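Local coordinates for peridinin-chlorophyll A protein (Amphidinium carterae, PDB 2C9E), which probably serves as a water-soluble light-harvesting antenna for blue-green light, holding peridinin and chlorophyll a within an all-alpha scaffold, at residues H244-K249 against R261-R266; K182-A187 against R266-L271; K50-G55 against D239-H244. One frame throughout, in Å; residues are numbered along the deposited sequence.

Contact 1: residues H244-K249 against R261-R266; sequences HVRAIK and RDDFAR. With CLA (chlorophyll a), chain C.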
# COMPACT_ATOMS: atom_id res chain seq x y z
N HIS A 244 -6.17 -4.54 10.62
CA HIS A 244 -7.01 -4.21 9.45
C HIS A 244 -7.59 -5.48 8.81
O HIS A 244 -8.71 -5.48 8.36
CB HIS A 244 -6.21 -3.44 8.38
CG HIS A 244 -5.86 -2.02 8.75
ND1 HIS A 244 -4.83 -1.70 9.62
CD2 HIS A 244 -6.39 -0.84 8.34
CE1 HIS A 244 -4.73 -0.38 9.72
NE2 HIS A 244 -5.67 0.17 8.95
N VAL A 245 -6.79 -6.56 8.73
CA VAL A 245 -7.27 -7.85 8.16
C VAL A 245 -8.50 -8.23 9.00
O VAL A 245 -9.53 -8.62 8.48
CB VAL A 245 -6.21 -9.04 8.30
CG1 VAL A 245 -6.91 -10.39 8.00
CG2 VAL A 245 -5.03 -8.88 7.30
N ARG A 246 -8.40 -8.11 10.30
CA ARG A 246 -9.58 -8.46 11.09
C ARG A 246 -10.79 -7.53 10.82
O ARG A 246 -11.92 -7.99 10.65
CB ARG A 246 -9.25 -8.45 12.59
CG ARG A 246 -10.49 -8.53 13.45
CD ARG A 246 -10.22 -8.05 14.87
NE ARG A 246 -9.30 -8.94 15.58
CZ ARG A 246 -8.22 -8.51 16.23
NH1 ARG A 246 -7.94 -7.20 16.24
NH2 ARG A 246 -7.45 -9.38 16.88
N ALA A 247 -10.53 -6.22 10.76
CA ALA A 247 -11.60 -5.23 10.51
C ALA A 247 -12.39 -5.49 9.21
O ALA A 247 -13.62 -5.47 9.17
CB ALA A 247 -11.01 -3.85 10.49
N ILE A 248 -11.65 -5.76 8.15
CA ILE A 248 -12.26 -6.00 6.86
C ILE A 248 -13.20 -7.20 6.93
O ILE A 248 -14.30 -7.15 6.42
CB ILE A 248 -11.18 -6.26 5.81
CG1 ILE A 248 -10.31 -5.01 5.65
CG2 ILE A 248 -11.83 -6.74 4.50
CD1 ILE A 248 -9.12 -5.23 4.70
N LYS A 249 -12.77 -8.29 7.57
CA LYS A 249 -13.62 -9.46 7.67
C LYS A 249 -14.90 -9.03 8.37
O LYS A 249 -16.00 -9.36 7.91
CB LYS A 249 -12.89 -10.59 8.43
CG LYS A 249 -11.67 -11.11 7.62
CD LYS A 249 -10.61 -11.83 8.47
CE LYS A 249 -10.54 -13.31 8.16
NZ LYS A 249 -9.36 -13.94 8.81
N ARG A 261 -17.55 -1.82 15.66
CA ARG A 261 -16.99 -0.98 16.71
C ARG A 261 -15.66 -1.46 17.35
O ARG A 261 -14.70 -0.68 17.49
CB ARG A 261 -18.07 -0.81 17.79
CG ARG A 261 -18.57 0.59 17.93
CD ARG A 261 -19.82 0.64 18.80
NE ARG A 261 -20.99 0.93 17.98
CZ ARG A 261 -21.35 2.14 17.54
NH1 ARG A 261 -20.62 3.22 17.86
NH2 ARG A 261 -22.44 2.26 16.77
N ASP A 262 -15.61 -2.73 17.76
CA ASP A 262 -14.41 -3.28 18.39
C ASP A 262 -13.21 -3.36 17.43
O ASP A 262 -12.06 -3.07 17.80
CB ASP A 262 -14.68 -4.70 18.94
CG ASP A 262 -15.27 -4.68 20.34
OD1 ASP A 262 -15.06 -3.66 21.05
OD2 ASP A 262 -15.93 -5.69 20.75
N ASP A 263 -13.48 -3.81 16.22
CA ASP A 263 -12.44 -3.91 15.18
C ASP A 263 -11.82 -2.53 14.90
O ASP A 263 -10.59 -2.39 14.86
CB ASP A 263 -13.06 -4.49 13.92
CG ASP A 263 -13.51 -5.93 14.11
OD1 ASP A 263 -13.00 -6.59 15.06
OD2 ASP A 263 -14.35 -6.41 13.33
N PHE A 264 -12.69 -1.53 14.74
CA PHE A 264 -12.30 -0.14 14.49
C PHE A 264 -11.36 0.38 15.61
O PHE A 264 -10.32 1.00 15.35
CB PHE A 264 -13.58 0.71 14.38
CG PHE A 264 -13.33 2.14 13.98
CD1 PHE A 264 -12.93 2.45 12.68
CD2 PHE A 264 -13.51 3.18 14.89
CE1 PHE A 264 -12.70 3.78 12.30
CE2 PHE A 264 -13.29 4.53 14.53
CZ PHE A 264 -12.89 4.83 13.25
N ALA A 265 -11.72 0.12 16.86
CA ALA A 265 -10.90 0.55 18.00
C ALA A 265 -9.54 -0.13 17.96
O ALA A 265 -8.49 0.52 18.18
CB ALA A 265 -11.62 0.19 19.36
N ARG A 266 -9.56 -1.43 17.71
CA ARG A 266 -8.31 -2.19 17.64
C ARG A 266 -7.40 -1.64 16.54
O ARG A 266 -6.20 -1.52 16.73
CB ARG A 266 -8.61 -3.69 17.45
CG ARG A 266 -8.27 -4.54 18.70
CD ARG A 266 -8.77 -6.00 18.59
NE ARG A 266 -10.15 -6.01 18.10
CZ ARG A 266 -10.89 -7.09 17.88
NH1 ARG A 266 -10.40 -8.30 18.10
NH2 ARG A 266 -12.15 -6.94 17.45
MG CLA C . -5.19 3.42 6.72
CHA CLA C . -4.43 6.79 7.35
CHB CLA C . -7.98 4.41 4.95
CHC CLA C . -5.44 0.25 5.31
CHD CLA C . -1.93 2.67 7.77
NA CLA C . -6.17 5.33 6.36
C1A CLA C . -5.67 6.60 6.71
C2A CLA C . -6.59 7.68 6.17
C3A CLA C . -7.79 6.91 5.64
C4A CLA C . -7.32 5.46 5.61
CMA CLA C . -8.96 7.04 6.62
CAA CLA C . -5.91 8.47 5.05
CBA CLA C . -6.69 9.72 4.65
CGA CLA C . -6.13 10.38 3.40
O1A CLA C . -6.73 11.36 2.94
O2A CLA C . -4.93 9.88 2.71
NB CLA C . -6.54 2.47 5.47
C1B CLA C . -7.64 3.07 4.89
C2B CLA C . -8.46 2.06 4.28
C3B CLA C . -7.78 0.87 4.38
C4B CLA C . -6.52 1.15 5.08
CMB CLA C . -9.90 2.26 3.68
CAB CLA C . -8.50 -0.26 3.79
CBB CLA C . -7.97 -1.49 3.82
NC CLA C . -3.90 1.76 6.57
C1C CLA C . -4.23 0.54 6.00
C2C CLA C . -3.16 -0.41 6.30
C3C CLA C . -2.20 0.26 6.98
C4C CLA C . -2.65 1.63 7.13
CMC CLA C . -3.09 -1.90 5.93
CAC CLA C . -0.89 -0.29 7.50
CBC CLA C . -1.04 -0.86 8.97
ND CLA C . -3.56 4.44 7.38
C1D CLA C . -2.37 4.00 7.91
C2D CLA C . -1.75 5.02 8.70
C3D CLA C . -2.50 6.12 8.52
C4D CLA C . -3.60 5.75 7.69
CMD CLA C . -0.43 4.87 9.54
CAD CLA C . -2.60 7.54 8.74
OBD CLA C . -2.05 8.28 9.58
CBD CLA C . -3.69 8.07 7.83
CGD CLA C . -4.59 8.94 8.69
O1D CLA C . -5.59 8.45 9.22
O2D CLA C . -4.26 10.23 8.91
CED CLA C . -4.94 10.94 9.78
C1 CLA C . -4.50 10.61 1.53
C2 CLA C . -3.36 9.96 1.06
C3 CLA C . -2.18 10.47 0.52
C4 CLA C . -1.91 12.01 0.33
C5 CLA C . -0.99 9.53 0.07
C6 CLA C . -1.28 8.00 0.17
C7 CLA C . -0.01 7.13 -0.08
C8 CLA C . -0.20 5.60 0.07
C9 CLA C . 1.18 4.90 0.17
C10 CLA C . -0.96 5.07 -1.17
C11 CLA C . -0.95 3.54 -1.37
C12 CLA C . -1.95 3.10 -2.45
C13 CLA C . -1.82 3.79 -3.82
C14 CLA C . -3.07 3.72 -4.67
C15 CLA C . -0.63 3.18 -4.57
C16 CLA C . -0.75 1.72 -4.99
C17 CLA C . 0.62 1.22 -5.37
C18 CLA C . 0.66 -0.18 -5.97
C19 CLA C . 2.09 -0.54 -6.30
C20 CLA C . -0.17 -0.24 -7.23
O HOH W 1 -6.18 2.73 8.47
O HOH W 2 -9.45 -4.91 14.06
O HOH W 3 -15.27 -4.80 11.27
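R246 and A247 meet D263 and R266 across an antiparallel helical hairpin, built from the consecutive helices 234-251 and 261-276; the axes of 244-249 and 261-266 approach to 8.8 Å at 160°. Close backbone packing comes first: A247 CA lies 3.8 Å from D263 CB, and the small alanine lets the two helices draw together.

With CG anti to the backbone N (chi1 169°), R246 runs its methylenes past the D263 carboxylate, but its NE stays 4.4 Å from D263 OD1, beyond a salt bridge. That oxygen is held instead by R266 NH2 at 2.6 Å, from the same helix. The two guanidinium groups lie face over face, planes 16° apart, though their spacing in the model is too tight to trust. An alanine at R246 would remove the methylenes beside D263 OD1 and is likely to leave that oxygen less covered.

Water completes the joint: one molecule donates to both A247 O and D263 OD2, at 2.8 Å each, and another donates to D263 O while accepting weakly from R246 NH1. H244, turned away from the partner helix, sets one ring face over the chlorophyll, and its NE2 lies 2.7 Å from the water that binds the magnesium.

Contact 2: residues K182-A187 against R266-L271; sequences KKFSEA and RVNLAL. With PID (peridinin), chain J.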
# COMPACT_ATOMS: atom_id res chain seq x y z
N LYS A 182 -9.07 5.23 22.49
CA LYS A 182 -10.47 4.89 22.60
C LYS A 182 -11.35 6.14 22.41
O LYS A 182 -12.43 6.06 21.84
CB LYS A 182 -10.79 4.26 23.97
CG LYS A 182 -12.25 3.75 24.09
CD LYS A 182 -12.56 3.31 25.53
CE LYS A 182 -13.73 2.32 25.61
NZ LYS A 182 -13.80 1.65 26.99
N LYS A 183 -10.92 7.29 22.90
CA LYS A 183 -11.78 8.48 22.75
C LYS A 183 -11.81 8.81 21.27
O LYS A 183 -12.86 9.11 20.71
CB LYS A 183 -11.22 9.69 23.49
CG LYS A 183 -10.79 9.42 24.92
CD LYS A 183 -11.81 9.95 25.93
CE LYS A 183 -13.08 9.10 25.95
NZ LYS A 183 -12.90 7.79 26.69
N PHE A 184 -10.62 8.77 20.66
CA PHE A 184 -10.51 9.05 19.24
C PHE A 184 -11.42 8.06 18.51
O PHE A 184 -12.19 8.46 17.64
CB PHE A 184 -9.07 8.90 18.78
CG PHE A 184 -8.90 9.06 17.30
CD1 PHE A 184 -9.02 10.31 16.69
CD2 PHE A 184 -8.61 7.95 16.49
CE1 PHE A 184 -8.86 10.47 15.32
CE2 PHE A 184 -8.44 8.09 15.11
CZ PHE A 184 -8.56 9.35 14.51
N SER A 185 -11.38 6.79 18.90
CA SER A 185 -12.24 5.82 18.23
C SER A 185 -13.68 6.23 18.43
O SER A 185 -14.46 6.33 17.45
CB SER A 185 -12.02 4.41 18.76
OG SER A 185 -10.74 3.95 18.30
N GLU A 186 -14.06 6.48 19.68
CA GLU A 186 -15.43 6.88 19.97
C GLU A 186 -15.89 8.13 19.20
O GLU A 186 -17.07 8.20 18.80
CB GLU A 186 -15.63 7.09 21.48
CG GLU A 186 -15.74 5.75 22.32
CD GLU A 186 -16.55 4.61 21.62
OE1 GLU A 186 -16.18 4.18 20.50
OE2 GLU A 186 -17.56 4.12 22.20
N ALA A 187 -15.00 9.09 18.97
CA ALA A 187 -15.45 10.29 18.26
C ALA A 187 -15.49 10.13 16.73
O ALA A 187 -16.24 10.85 16.03
CB ALA A 187 -14.58 11.47 18.63
N ARG A 266 -9.56 -1.43 17.71
CA ARG A 266 -8.31 -2.19 17.64
C ARG A 266 -7.40 -1.64 16.54
O ARG A 266 -6.20 -1.52 16.73
CB ARG A 266 -8.61 -3.69 17.45
CG ARG A 266 -8.27 -4.54 18.70
CD ARG A 266 -8.77 -6.00 18.59
NE ARG A 266 -10.15 -6.01 18.10
CZ ARG A 266 -10.89 -7.09 17.88
NH1 ARG A 266 -10.40 -8.30 18.10
NH2 ARG A 266 -12.15 -6.94 17.45
N VAL A 267 -7.98 -1.26 15.39
CA VAL A 267 -7.18 -0.67 14.31
C VAL A 267 -6.55 0.64 14.77
O VAL A 267 -5.35 0.86 14.56
CB VAL A 267 -8.02 -0.36 13.02
CG1 VAL A 267 -7.22 0.61 12.07
CG2 VAL A 267 -8.32 -1.62 12.29
N ASN A 268 -7.32 1.52 15.39
CA ASN A 268 -6.73 2.79 15.80
C ASN A 268 -5.65 2.62 16.88
O ASN A 268 -4.67 3.37 16.91
CB ASN A 268 -7.80 3.77 16.33
CG ASN A 268 -8.74 4.25 15.25
OD1 ASN A 268 -9.96 4.34 15.46
ND2 ASN A 268 -8.19 4.58 14.10
N LEU A 269 -5.84 1.67 17.77
CA LEU A 269 -4.84 1.49 18.82
C LEU A 269 -3.54 0.95 18.21
O LEU A 269 -2.44 1.40 18.54
CB LEU A 269 -5.35 0.51 19.89
CG LEU A 269 -4.37 0.18 21.03
CD1 LEU A 269 -3.87 1.47 21.72
CD2 LEU A 269 -5.10 -0.71 22.06
N ALA A 270 -3.70 -0.02 17.32
CA ALA A 270 -2.58 -0.64 16.65
C ALA A 270 -1.82 0.40 15.83
O ALA A 270 -0.60 0.40 15.82
CB ALA A 270 -3.07 -1.79 15.79
N LEU A 271 -2.53 1.32 15.17
CA LEU A 271 -1.84 2.36 14.41
C LEU A 271 -1.12 3.33 15.35
O LEU A 271 0.01 3.72 15.10
CB LEU A 271 -2.84 3.15 13.53
CG LEU A 271 -3.33 2.40 12.29
CD1 LEU A 271 -4.40 3.18 11.60
CD2 LEU A 271 -2.15 2.19 11.34
C1 PID J . 2.19 14.32 14.98
C2 PID J . 3.23 15.26 15.60
C3 PID J . 4.59 14.55 15.61
C4 PID J . 4.45 13.34 16.54
C5 PID J . 3.57 12.26 15.92
C6 PID J . 2.32 12.81 15.22
C7 PID J . 1.22 11.95 15.18
C8 PID J . 0.49 11.58 14.04
C9 PID J . -0.58 10.68 14.07
C10 PID J . -1.11 10.03 15.18
C11 PID J . -1.29 10.27 13.01
C12 PID J . -2.21 9.40 13.42
C13 PID J . -3.09 8.72 12.58
C14 PID J . -4.07 7.79 12.95
C15 PID J . -4.85 7.21 11.95
C16 PID J . -5.86 6.27 12.14
C17 PID J . -6.57 5.77 11.05
C18 PID J . -7.57 4.81 11.18
C19 PID J . -8.28 4.28 10.11
C20 PID J . -9.23 3.27 10.31
C21 PID J . -9.96 2.64 9.31
C22 PID J . -10.84 1.61 9.64
C23 PID J . -11.52 0.95 8.74
C24 PID J . -12.17 0.27 7.83
C25 PID J . -11.59 -1.01 7.21
C26 PID J . -11.70 -0.94 5.68
C27 PID J . -13.12 -0.59 5.22
C28 PID J . -13.58 0.74 5.82
C29 PID J . -13.55 0.74 7.35
C30 PID J . -13.13 -1.42 2.99
C31 PID J . -13.14 -1.19 1.48
CM1 PID J . 0.82 14.97 14.77
CM2 PID J . 3.22 11.30 17.06
CM3 PID J . 4.43 11.50 14.90
CM4 PID J . -4.27 7.41 14.42
CM5 PID J . -9.87 3.07 7.84
CM6 PID J . -10.11 -1.19 7.56
CM7 PID J . -12.37 -2.23 7.72
CM8 PID J . -13.92 2.13 7.85
O1 PID J . 2.63 13.42 13.96
O2 PID J . 5.64 15.41 16.06
O3 PID J . -0.68 10.11 16.33
O4 PID J . -2.14 9.22 14.78
O5 PID J . -14.51 -0.20 7.83
O6 PID J . -13.09 -0.34 3.80
O7 PID J . -13.16 -2.56 3.46
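One wall of a peridinin pocket is supplied by helix 261-276, whose N268 is backed by F184 and S185 of helix 176-192, all three buried. The asparagine works with both ends of its amide. N268 OD1 lies 3.0 Å from S185 OG, a hydrogen bond that remains unsettled because the same serine proton can also reach A181 O in its own helix. N268 ND2 comes to the edge of the F184 ring, close to its plane, 3.7 Å from F184 CE2; amide and ring are steeply inclined, at 72°. Standing beside its backbone N (chi1 -69°), the N268 CG group reaches out between serine, phenyl ring and pigment.

The pigment side is equally close. N268 ND2 sits 3.0 Å from peridinin C18, while L271 CD1 packs 3.4 Å from C17 and V267 CG1 3.8 Å from C20, so that three residues of one helix line a short run of the polyene, C17 to C20. F184 extends the packing, touching a bound galactolipid and side chains of helix 306-324, and L271 also reaches chlorophyll a. A carotenoid chain lined by helix side chains, with a chlorophyll and a lipid close by, is characteristic of the all-helical peridinin-chlorophyll protein fold.

Contact 3: residues K50-G55 against D239-H244; sequences KLLEVG and DAVFAH. With CLA (chlorophyll a), chain C.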
# COMPACT_ATOMS: atom_id res chain seq x y z
N LYS A 50 -6.85 -10.13 1.26
CA LYS A 50 -5.92 -11.20 0.88
C LYS A 50 -4.54 -10.64 0.68
O LYS A 50 -3.52 -11.26 1.02
CB LYS A 50 -6.44 -11.91 -0.39
CG LYS A 50 -7.76 -12.66 -0.12
CD LYS A 50 -8.35 -13.22 -1.35
CE LYS A 50 -9.26 -14.36 -1.00
NZ LYS A 50 -8.59 -15.33 -0.02
N LEU A 51 -4.47 -9.44 0.12
CA LEU A 51 -3.15 -8.83 -0.08
C LEU A 51 -2.35 -8.68 1.26
O LEU A 51 -1.11 -8.95 1.36
CB LEU A 51 -3.37 -7.46 -0.74
CG LEU A 51 -2.12 -6.65 -1.07
CD1 LEU A 51 -1.37 -7.31 -2.22
CD2 LEU A 51 -2.56 -5.18 -1.42
N LEU A 52 -3.04 -8.20 2.29
CA LEU A 52 -2.44 -8.00 3.59
C LEU A 52 -2.12 -9.36 4.22
O LEU A 52 -1.04 -9.53 4.83
CB LEU A 52 -3.41 -7.22 4.46
CG LEU A 52 -3.73 -5.78 4.02
CD1 LEU A 52 -4.77 -5.09 5.01
CD2 LEU A 52 -2.45 -4.99 3.94
N GLU A 53 -3.03 -10.33 4.10
CA GLU A 53 -2.74 -11.66 4.65
C GLU A 53 -1.45 -12.22 4.00
O GLU A 53 -0.55 -12.69 4.71
CB GLU A 53 -3.91 -12.61 4.42
CG GLU A 53 -5.12 -12.31 5.29
CD GLU A 53 -6.41 -12.98 4.80
OE1 GLU A 53 -6.50 -13.36 3.61
OE2 GLU A 53 -7.36 -13.13 5.58
N VAL A 54 -1.31 -12.11 2.67
CA VAL A 54 -0.10 -12.63 2.03
C VAL A 54 1.12 -11.92 2.57
O VAL A 54 2.14 -12.56 2.88
CB VAL A 54 -0.13 -12.51 0.43
CG1 VAL A 54 1.12 -13.13 -0.21
CG2 VAL A 54 -1.33 -13.27 -0.09
N GLY A 55 0.99 -10.62 2.76
CA GLY A 55 2.11 -9.85 3.26
C GLY A 55 2.49 -10.36 4.64
O GLY A 55 3.67 -10.30 5.04
N ASP A 239 1.35 -5.96 13.69
CA ASP A 239 0.11 -5.90 14.46
C ASP A 239 -0.96 -5.05 13.79
O ASP A 239 -2.11 -5.48 13.70
CB ASP A 239 0.34 -5.34 15.85
CG ASP A 239 1.19 -6.24 16.68
OD1 ASP A 239 0.84 -7.43 16.80
OD2 ASP A 239 2.21 -5.73 17.22
N ALA A 240 -0.60 -3.85 13.35
CA ALA A 240 -1.55 -2.93 12.69
C ALA A 240 -2.13 -3.56 11.40
O ALA A 240 -3.34 -3.57 11.18
CB ALA A 240 -0.86 -1.64 12.40
N VAL A 241 -1.27 -4.12 10.57
CA VAL A 241 -1.70 -4.78 9.35
C VAL A 241 -2.75 -5.88 9.73
O VAL A 241 -3.82 -5.99 9.13
CB VAL A 241 -0.47 -5.41 8.61
CG1 VAL A 241 -0.92 -6.34 7.47
CG2 VAL A 241 0.43 -4.31 8.01
N PHE A 242 -2.44 -6.72 10.71
CA PHE A 242 -3.38 -7.74 11.05
C PHE A 242 -4.70 -7.10 11.61
O PHE A 242 -5.81 -7.58 11.31
CB PHE A 242 -2.76 -8.72 12.05
CG PHE A 242 -3.70 -9.83 12.44
CD1 PHE A 242 -4.19 -10.70 11.47
CD2 PHE A 242 -4.19 -9.92 13.74
CE1 PHE A 242 -5.16 -11.66 11.78
CE2 PHE A 242 -5.17 -10.87 14.09
CZ PHE A 242 -5.66 -11.74 13.10
N ALA A 243 -4.58 -6.03 12.40
CA ALA A 243 -5.78 -5.37 12.92
C ALA A 243 -6.73 -5.02 11.73
O ALA A 243 -7.94 -5.21 11.81
CB ALA A 243 -5.41 -4.09 13.70
N HIS A 244 -6.17 -4.54 10.62
CA HIS A 244 -7.01 -4.21 9.45
C HIS A 244 -7.59 -5.48 8.81
O HIS A 244 -8.71 -5.48 8.36
CB HIS A 244 -6.21 -3.44 8.38
CG HIS A 244 -5.86 -2.02 8.75
ND1 HIS A 244 -4.83 -1.70 9.62
CD2 HIS A 244 -6.39 -0.84 8.34
CE1 HIS A 244 -4.73 -0.38 9.72
NE2 HIS A 244 -5.67 0.17 8.95
MG CLA C . -5.19 3.42 6.72
CHA CLA C . -4.43 6.79 7.35
CHB CLA C . -7.98 4.41 4.95
CHC CLA C . -5.44 0.25 5.31
CHD CLA C . -1.93 2.67 7.77
NA CLA C . -6.17 5.33 6.36
C1A CLA C . -5.67 6.60 6.71
C2A CLA C . -6.59 7.68 6.17
C3A CLA C . -7.79 6.91 5.64
C4A CLA C . -7.32 5.46 5.61
CMA CLA C . -8.96 7.04 6.62
CAA CLA C . -5.91 8.47 5.05
CBA CLA C . -6.69 9.72 4.65
CGA CLA C . -6.13 10.38 3.40
O1A CLA C . -6.73 11.36 2.94
O2A CLA C . -4.93 9.88 2.71
NB CLA C . -6.54 2.47 5.47
C1B CLA C . -7.64 3.07 4.89
C2B CLA C . -8.46 2.06 4.28
C3B CLA C . -7.78 0.87 4.38
C4B CLA C . -6.52 1.15 5.08
CMB CLA C . -9.90 2.26 3.68
CAB CLA C . -8.50 -0.26 3.79
CBB CLA C . -7.97 -1.49 3.82
NC CLA C . -3.90 1.76 6.57
C1C CLA C . -4.23 0.54 6.00
C2C CLA C . -3.16 -0.41 6.30
C3C CLA C . -2.20 0.26 6.98
C4C CLA C . -2.65 1.63 7.13
CMC CLA C . -3.09 -1.90 5.93
CAC CLA C . -0.89 -0.29 7.50
CBC CLA C . -1.04 -0.86 8.97
ND CLA C . -3.56 4.44 7.38
C1D CLA C . -2.37 4.00 7.91
C2D CLA C . -1.75 5.02 8.70
C3D CLA C . -2.50 6.12 8.52
C4D CLA C . -3.60 5.75 7.69
CMD CLA C . -0.43 4.87 9.54
CAD CLA C . -2.60 7.54 8.74
OBD CLA C . -2.05 8.28 9.58
CBD CLA C . -3.69 8.07 7.83
CGD CLA C . -4.59 8.94 8.69
O1D CLA C . -5.59 8.45 9.22
O2D CLA C . -4.26 10.23 8.91
CED CLA C . -4.94 10.94 9.78
C1 CLA C . -4.50 10.61 1.53
C2 CLA C . -3.36 9.96 1.06
C3 CLA C . -2.18 10.47 0.52
C4 CLA C . -1.91 12.01 0.33
C5 CLA C . -0.99 9.53 0.07
C6 CLA C . -1.28 8.00 0.17
C7 CLA C . -0.01 7.13 -0.08
C8 CLA C . -0.20 5.60 0.07
C9 CLA C . 1.18 4.90 0.17
C10 CLA C . -0.96 5.07 -1.17
C11 CLA C . -0.95 3.54 -1.37
C12 CLA C . -1.95 3.10 -2.45
C13 CLA C . -1.82 3.79 -3.82
C14 CLA C . -3.07 3.72 -4.67
C15 CLA C . -0.63 3.18 -4.57
C16 CLA C . -0.75 1.72 -4.99
C17 CLA C . 0.62 1.22 -5.37
C18 CLA C . 0.66 -0.18 -5.97
C19 CLA C . 2.09 -0.54 -6.30
C20 CLA C . -0.17 -0.24 -7.23
O HOH W 1 -6.18 2.73 8.47
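Between 50-55 and 239-244 the nearest CA atoms are those of L52 and V241, 6.6 Å apart, and no hydrogen bond passes between the two segments. The joint is apolar and centres on L52, whose CB meets V241 CG1 at 4.0 Å. With L52 CG beside the backbone N (chi1 -65°), the branched end is carried onward to the pigment: CD1 and CD2 both lie 3.7 Å from the chlorophyll methyl CMC, and CD1 also touches H244 CB. One leucine thus wedges between a valine, the root of a histidine and the macrocycle's rim.

The second helix supplies the rest of this wall. A240 CB approaches the chlorophyll ethyl carbon CBC to 3.5 Å, and V241 turns its two methyls to different tasks, CG1 facing L52 and CG2 resting against the same ethyl group at 3.9 Å. The carbonyl of A240 also fixes the histidine that holds the metal-bound water. H244 ND1 donates to A240 O over 2.9 Å, nearly straight at 171°; the oxygen lies in the plane of the imidazole, while the donor stands well above the carbonyl plane. A240 O also accepts the helical bond from H244 N, so one oxygen is gripped twice. This second-shell bond limits rotation of the imidazole and would probably polarise it, keeping NE2 directed at the water.

The two helices belong to different ranges of the same sequence family, so the contact joins the two halves of the protein. A magnesium reached by histidine through a water is characteristic of the chlorophyll sites of peridinin-chlorophyll proteins.

Overall arrangement
From the N terminus, helix 41-55 comes first and waits 183 residues for its partner in contact 3, which closes at 239-244 and ties the N-terminal half to the C-terminal half. Before that happens the chain has already laid down 182-187, which finds its mate only at 266-271; contacts 3 and 2 therefore cross. Contact 1 is a short hairpin of 11 intervening residues, nested inside the loop of contact 2 and following contact 3 in series. H244 belongs to both contacts 1 and 3, and R266 to both 1 and 2. Helices 234-251 and 261-276 thus link helix 41-55 to helix 176-192, a row lining the pigments.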